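PDB 5MMD: metallo-beta-lactamase 1 from Acinetobacter baumannii, which probably hydrolyses beta-lactam antibiotics to substituted beta-amino acids with the help of zinc ions, as a class B beta-lactamase. Local coordinates for residues Ile13-Ser22 against Ser33-Ser41. Sequence-based numbering, arbitrary orientation.
Sequences IDNGVFLHKS and SSNGLVVIS
Ile-13, at the end of strand 9-14, reaches over to Leu-37 of strand 32-41, the second strand of an antiparallel beta hairpin (17-26 and 32-41) in the metallo-beta-lactamase fold; Ile-13 CD1 meets Leu-37 CD2 at 3.9 Å, the side chains crossing at about a right angle. A type II turn from Asp-14 to Val-17 then reverses the chain. It closes with a classic beta bulge, in which Val-17 O takes Ile-13 N at 2.9 Å and, weakly, Asp-14 N. The O of Gly-16 accepts from Ile-40 N at 2.9 Å, and a water donates to the O atoms of both residues. Phe-18 and Val-38 form a hydrogen-bonded pair on the face covered by helix 54-66; the Phe-18 ring takes Ile-40 CG1 in plane at its edge (CE1 to CG1, 3.9 Å). On the other face Leu-19 places CD1 3.7 Å from Asn-35 CB. With CG between the backbone N and carbonyl carbon (chi1 66°), His-20 swings its ring across the partner strand, where Gly-36 CA makes a CH-pi contact 3.5 Å from the ring centroid, 28° off the normal. Lys-21, bent at chi3 and chi4, runs alongside Asn-35, and its NZ reaches Asn-35 OD1 at 2.7 Å, tilted 18° from the carbonyl plane. Ser-22 OG bonds Trp-52 N, and Ser-34 OG bonds Lys-83 NZ beside the zinc ligands Asp-82 and His-201. One water links His-20 ND1, Ser-22 OG and Ser-34 O.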
loop_
_atom_site.group_PDB
_atom_site.type_symbol
_atom_site.label_atom_id
_atom_site.label_comp_id
_atom_site.label_asym_id
_atom_site.label_seq_id
_atom_site.Cartn_x
_atom_site.Cartn_y
_atom_site.Cartn_z
ATOM N N ILE A 13 1.565 15.186 -3.163
ATOM C CA ILE A 13 2.209 15.303 -1.843
ATOM C C ILE A 13 3.706 15.615 -1.903
ATOM O O ILE A 13 4.286 16.009 -0.894
ATOM C CB ILE A 13 1.990 14.027 -0.957
ATOM C CG1 ILE A 13 2.726 12.789 -1.499
ATOM C CG2 ILE A 13 0.499 13.743 -0.777
ATOM C CD1 ILE A 13 2.487 11.541 -0.661
ATOM N N ASP A 14 4.309 15.458 -3.079
ATOM C CA ASP A 14 5.685 15.833 -3.345
ATOM C C ASP A 14 5.827 15.867 -4.867
ATOM O O ASP A 14 4.910 15.473 -5.562
ATOM C CB ASP A 14 6.661 14.857 -2.704
ATOM C CG ASP A 14 8.056 15.406 -2.586
ATOM O OD1 ASP A 14 8.357 16.512 -3.117
ATOM O OD2 ASP A 14 8.877 14.714 -1.961
ATOM N N ASN A 15 6.939 16.389 -5.381
ATOM C CA ASN A 15 7.131 16.467 -6.827
ATOM C C ASN A 15 7.059 15.056 -7.407
ATOM O O ASN A 15 7.812 14.159 -7.017
ATOM C CB ASN A 15 8.474 17.138 -7.184
ATOM C CG ASN A 15 8.508 18.643 -6.864
ATOM O OD1 ASN A 15 7.478 19.319 -6.832
ATOM N ND2 ASN A 15 9.697 19.163 -6.646
ATOM N N GLY A 16 6.127 14.850 -8.327
ATOM C CA GLY A 16 5.927 13.542 -8.935
ATOM C C GLY A 16 5.483 12.431 -8.012
ATOM O O GLY A 16 5.688 11.256 -8.315
ATOM N N VAL A 17 4.825 12.782 -6.913
ATOM C CA VAL A 17 4.275 11.774 -6.044
ATOM C C VAL A 17 2.887 12.216 -5.667
ATOM O O VAL A 17 2.712 13.297 -5.109
ATOM C CB VAL A 17 5.112 11.561 -4.795
ATOM C CG1 VAL A 17 4.491 10.469 -3.960
ATOM C CG2 VAL A 17 6.531 11.245 -5.162
ATOM N N PHE A 18 1.921 11.375 -6.003
ATOM C CA PHE A 18 0.501 11.669 -5.814
ATOM C C PHE A 18 -0.175 10.660 -4.912
ATOM O O PHE A 18 -0.018 9.461 -5.119
ATOM C CB PHE A 18 -0.205 11.678 -7.162
ATOM C CG PHE A 18 0.372 12.672 -8.118
ATOM C CD1 PHE A 18 1.396 12.288 -8.985
ATOM C CD2 PHE A 18 -0.069 13.990 -8.121
ATOM C CE1 PHE A 18 1.954 13.212 -9.878
ATOM C CE2 PHE A 18 0.480 14.935 -9.027
ATOM C CZ PHE A 18 1.494 14.544 -9.896
ATOM N N LEU A 19 -0.914 11.133 -3.911
ATOM C CA LEU A 19 -1.725 10.251 -3.071
ATOM C C LEU A 19 -3.093 10.064 -3.712
ATOM O O LEU A 19 -3.770 11.048 -4.046
ATOM C CB LEU A 19 -1.868 10.842 -1.683
ATOM C CG LEU A 19 -2.829 10.201 -0.685
ATOM C CD1 LEU A 19 -2.187 9.062 -0.003
ATOM C CD2 LEU A 19 -3.248 11.221 0.339
ATOM N N HIS A 20 -3.525 8.816 -3.885
ATOM C CA HIS A 20 -4.869 8.584 -4.383
ATOM C C HIS A 20 -5.710 7.969 -3.240
ATOM O O HIS A 20 -5.212 7.189 -2.414
ATOM C CB HIS A 20 -4.860 7.730 -5.659
ATOM C CG HIS A 20 -4.373 6.317 -5.488
ATOM N ND1 HIS A 20 -5.202 5.283 -5.092
ATOM C CD2 HIS A 20 -3.169 5.751 -5.745
ATOM C CE1 HIS A 20 -4.512 4.163 -5.029
ATOM N NE2 HIS A 20 -3.278 4.410 -5.470
ATOM N N LYS A 21 -6.965 8.373 -3.175
ATOM C CA LYS A 21 -7.805 8.005 -2.062
ATOM C C LYS A 21 -9.101 7.556 -2.631
ATOM O O LYS A 21 -9.673 8.238 -3.476
ATOM C CB LYS A 21 -7.961 9.184 -1.116
ATOM C CG LYS A 21 -8.623 8.849 0.200
ATOM C CD LYS A 21 -8.783 10.122 1.076
ATOM C CE LYS A 21 -7.473 10.799 1.390
ATOM N NZ LYS A 21 -6.561 9.999 2.296
ATOM N N SER A 22 -9.540 6.365 -2.237
ATOM C CA SER A 22 -10.806 5.826 -2.745
ATOM C C SER A 22 -11.582 5.223 -1.606
ATOM O O SER A 22 -11.015 4.948 -0.559
ATOM C CB SER A 22 -10.561 4.782 -3.836
ATOM O OG SER A 22 -9.770 3.718 -3.367
ATOM N N SER A 33 -11.999 5.034 3.833
ATOM C CA SER A 33 -11.205 5.404 2.677
ATOM C C SER A 33 -9.898 4.586 2.674
ATOM O O SER A 33 -9.441 4.133 3.711
ATOM C CB SER A 33 -10.884 6.901 2.678
ATOM O OG SER A 33 -10.056 7.243 3.778
ATOM N N SER A 34 -9.271 4.502 1.523
ATOM C CA SER A 34 -8.010 3.763 1.381
ATOM C C SER A 34 -7.038 4.561 0.556
ATOM O O SER A 34 -7.459 5.146 -0.425
ATOM C CB SER A 34 -8.273 2.411 0.736
ATOM O OG SER A 34 -7.074 1.831 0.217
ATOM N N ASN A 35 -5.760 4.556 0.939
ATOM C CA ASN A 35 -4.709 5.313 0.249
ATOM C C ASN A 35 -3.880 4.441 -0.691
ATOM O O ASN A 35 -3.681 3.265 -0.433
ATOM C CB ASN A 35 -3.726 5.946 1.231
ATOM C CG ASN A 35 -4.387 6.914 2.189
ATOM O OD1 ASN A 35 -5.346 7.594 1.854
ATOM N ND2 ASN A 35 -3.866 6.965 3.405
ATOM N N GLY A 36 -3.370 5.052 -1.742
ATOM C CA GLY A 36 -2.279 4.451 -2.510
ATOM C C GLY A 36 -1.461 5.602 -3.084
ATOM O O GLY A 36 -1.765 6.758 -2.772
ATOM N N LEU A 37 -0.423 5.311 -3.870
ATOM C CA LEU A 37 0.337 6.385 -4.517
ATOM C C LEU A 37 0.396 6.211 -6.018
ATOM O O LEU A 37 0.267 5.118 -6.557
ATOM C CB LEU A 37 1.767 6.476 -3.971
ATOM C CG LEU A 37 1.986 6.747 -2.471
ATOM C CD1 LEU A 37 3.450 6.676 -2.067
ATOM C CD2 LEU A 37 1.420 8.115 -2.057
ATOM N N VAL A 38 0.654 7.320 -6.690
ATOM C CA VAL A 38 1.143 7.274 -8.045
ATOM C C VAL A 38 2.519 7.962 -7.986
ATOM O O VAL A 38 2.659 9.111 -7.526
ATOM C CB VAL A 38 0.196 7.974 -9.059
ATOM C CG1 VAL A 38 0.739 7.841 -10.485
ATOM C CG2 VAL A 38 -1.187 7.436 -8.962
ATOM N N VAL A 39 3.537 7.246 -8.445
ATOM C CA VAL A 39 4.900 7.750 -8.435
ATOM C C VAL A 39 5.448 7.891 -9.861
ATOM O O VAL A 39 5.362 6.975 -10.677
ATOM C CB VAL A 39 5.800 6.823 -7.636
ATOM C CG1 VAL A 39 7.219 7.335 -7.627
ATOM C CG2 VAL A 39 5.254 6.616 -6.238
ATOM N N ILE A 40 6.031 9.043 -10.133
ATOM C CA ILE A 40 6.565 9.358 -11.442
ATOM C C ILE A 40 8.074 9.422 -11.475
ATOM O O ILE A 40 8.698 10.068 -10.634
ATOM C CB ILE A 40 6.066 10.709 -11.935
ATOM C CG1 ILE A 40 4.591 10.893 -11.653
ATOM C CG2 ILE A 40 6.430 10.914 -13.436
ATOM C CD1 ILE A 40 3.720 9.949 -12.308
ATOM N N SER A 41 8.639 8.804 -12.514
ATOM C CA SER A 41 10.037 8.932 -12.850
ATOM C C SER A 41 10.190 8.973 -14.383
ATOM O O SER A 41 9.755 8.065 -15.086
ATOM C CB SER A 41 10.834 7.778 -12.264
ATOM O OG SER A 41 12.209 7.894 -12.572
HETATM O O HOH W 1 8.594 10.649 -7.810
HETATM O O HOH W 2 -7.058 4.509 -3.205
HETATM O O HOH W 3 -8.287 10.009 4.978
#